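Local coordinates for protein DNA-directed RNA polymerase subunit Rpo11 (Thermoplasma acidophilum, PDB 1XPP) that is a small subunit of the archaeal RNA polymerase, the enzyme that transcribes DNA into RNA, and belongs to the Rpo11/RPB11 family, at residues Y30-T33 with L34-L38. Sequence-based numbering, arbitrary orientation.
Sequences YDNT and LLRTL
Arg36 lays one face of its guanidinium over the CB of Asn32, with NH2 3.4 Å from that carbon, while water 1 sits at the edge, in the guanidinium plane. The amide of Asn32 does not lie flat on the arginine; the two planes stand 73° apart. Water 1 bridges them instead, accepting from Arg36 NH2 at 2.8 Å and donating to Asn32 OD1. A second water takes a bond from Arg36 NH1 at 2.7 Å and makes a weak one with Thr33 OG1. What brings the guanidinium back over the first turn is CG of Arg36, set beside its own backbone N (chi1 -58°), with the chain extended from there to NE. With alanine in place of Arg36, both waters would probably lose their guanidinium donor, and no flat group would lie over Asn32 CB from this side. The Tyr30 ring meets Leu34 and Leu35 obliquely: ring atom CD2 touches Leu34 CD2 at 3.9 Å, and Tyr30 CB, just before the ring, packs against Leu35 CD2.

Asp31 occupies the N-cap position, yet its carboxylate makes no capping bond; its carbonyl O receives weak bonds from Leu34 N and Leu35 N. Regular helical bonding follows with Arg36 N to Asn32 O. One residue on, Thr33 O is gripped twice, by Thr37 N at 2.9 Å and by Thr37 OG1 at 2.8 Å, which arrive from opposite faces of the carbonyl plane. The Thr37 hydroxyl, in a buried residue, spends its proton on this backbone oxygen.

These residues form the turn into helix 32-42 and its first turns, following strand 22-28 in the Rpb3/Rpb11 dimerisation domain. Thr37 and Leu38 pack on helix 74-105 of the same chain, while Leu34 meets Leu88 of a second copy of this protein and Tyr30 OH hydrogen-bonds Gln95 of that copy, putting the helix start and the turn before it at the interface between copies.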
loop_
_atom_site.group_PDB
_atom_site.type_symbol
_atom_site.label_atom_id
_atom_site.label_comp_id
_atom_site.label_asym_id
_atom_site.label_seq_id
_atom_site.Cartn_x
_atom_site.Cartn_y
_atom_site.Cartn_z
ATOM N N TYR D 30 5.401 -4.106 1.246
ATOM C CA TYR D 30 6.773 -3.924 1.628
ATOM C C TYR D 30 7.639 -4.264 0.448
ATOM O O TYR D 30 7.226 -5.028 -0.437
ATOM C CB TYR D 30 7.169 -4.811 2.814
ATOM C CG TYR D 30 6.514 -4.387 4.089
ATOM C CD1 TYR D 30 5.283 -4.910 4.447
ATOM C CD2 TYR D 30 7.103 -3.415 4.899
ATOM C CE1 TYR D 30 4.647 -4.517 5.613
ATOM C CE2 TYR D 30 6.484 -3.014 6.095
ATOM C CZ TYR D 30 5.245 -3.571 6.419
ATOM O OH TYR D 30 4.614 -3.162 7.572
ATOM N N ASP D 31 8.834 -3.693 0.447
ATOM C CA ASP D 31 9.876 -4.132 -0.470
ATOM C C ASP D 31 10.201 -5.584 -0.135
ATOM O O ASP D 31 10.338 -5.912 1.038
ATOM C CB ASP D 31 11.134 -3.248 -0.332
ATOM C CG ASP D 31 11.225 -2.213 -1.436
ATOM O OD1 ASP D 31 10.512 -1.206 -1.343
ATOM O OD2 ASP D 31 11.998 -2.415 -2.410
ATOM N N ASN D 32 10.240 -6.459 -1.150
ATOM C CA ASN D 32 10.670 -7.856 -0.944
ATOM C C ASN D 32 12.007 -7.987 -0.205
ATOM O O ASN D 32 12.185 -8.906 0.587
ATOM C CB ASN D 32 10.728 -8.655 -2.268
ATOM C CG ASN D 32 9.359 -8.873 -2.914
ATOM O OD1 ASN D 32 9.275 -9.200 -4.106
ATOM N ND2 ASN D 32 8.306 -8.743 -2.146
ATOM N N THR D 33 12.941 -7.060 -0.467
ATOM C CA THR D 33 14.208 -7.055 0.250
ATOM C C THR D 33 14.038 -6.953 1.753
ATOM O O THR D 33 14.738 -7.654 2.513
ATOM C CB THR D 33 15.156 -5.974 -0.290
ATOM O OG1 THR D 33 15.492 -6.380 -1.624
ATOM C CG2 THR D 33 16.471 -5.945 0.511
ATOM N N LEU D 34 13.112 -6.094 2.177
ATOM C CA LEU D 34 12.804 -5.994 3.621
ATOM C C LEU D 34 12.371 -7.348 4.215
ATOM O O LEU D 34 12.853 -7.767 5.267
ATOM C CB LEU D 34 11.736 -4.908 3.901
ATOM C CG LEU D 34 11.417 -4.787 5.414
ATOM C CD1 LEU D 34 11.171 -3.353 5.857
ATOM C CD2 LEU D 34 10.230 -5.625 5.731
ATOM N N LEU D 35 11.488 -8.057 3.520
ATOM C CA LEU D 35 11.003 -9.308 4.076
ATOM C C LEU D 35 12.123 -10.329 4.217
ATOM O O LEU D 35 12.205 -11.031 5.221
ATOM C CB LEU D 35 9.839 -9.869 3.234
ATOM C CG LEU D 35 8.698 -8.851 2.932
ATOM C CD1 LEU D 35 7.623 -9.480 2.053
ATOM C CD2 LEU D 35 8.078 -8.344 4.172
ATOM N N ARG D 36 12.964 -10.439 3.184
ATOM C CA ARG D 36 14.030 -11.448 3.205
ATOM C C ARG D 36 15.063 -11.102 4.247
ATOM O O ARG D 36 15.529 -11.976 4.960
ATOM C CB ARG D 36 14.661 -11.566 1.818
ATOM C CG ARG D 36 13.655 -11.918 0.758
ATOM C CD ARG D 36 14.353 -12.391 -0.500
ATOM N NE ARG D 36 13.460 -12.303 -1.653
ATOM C CZ ARG D 36 13.406 -11.258 -2.480
ATOM N NH1 ARG D 36 14.199 -10.206 -2.290
ATOM N NH2 ARG D 36 12.552 -11.268 -3.492
ATOM N N THR D 37 15.379 -9.805 4.369
ATOM C CA THR D 37 16.346 -9.335 5.380
ATOM C C THR D 37 15.813 -9.618 6.783
ATOM O O THR D 37 16.530 -10.087 7.658
ATOM C CB THR D 37 16.644 -7.826 5.223
ATOM O OG1 THR D 37 17.192 -7.610 3.932
ATOM C CG2 THR D 37 17.664 -7.330 6.271
ATOM N N LEU D 38 14.524 -9.374 6.965
ATOM C CA LEU D 38 13.922 -9.625 8.245
ATOM C C LEU D 38 14.029 -11.099 8.650
ATOM O O LEU D 38 14.390 -11.431 9.779
ATOM C CB LEU D 38 12.474 -9.152 8.224
ATOM C CG LEU D 38 11.706 -9.413 9.512
ATOM C CD1 LEU D 38 12.382 -8.786 10.746
ATOM C CD2 LEU D 38 10.268 -8.942 9.363
HETATM O O HOH W 1 12.237 -9.278 -5.468
HETATM O O HOH W 2 16.606 -9.648 -1.209
#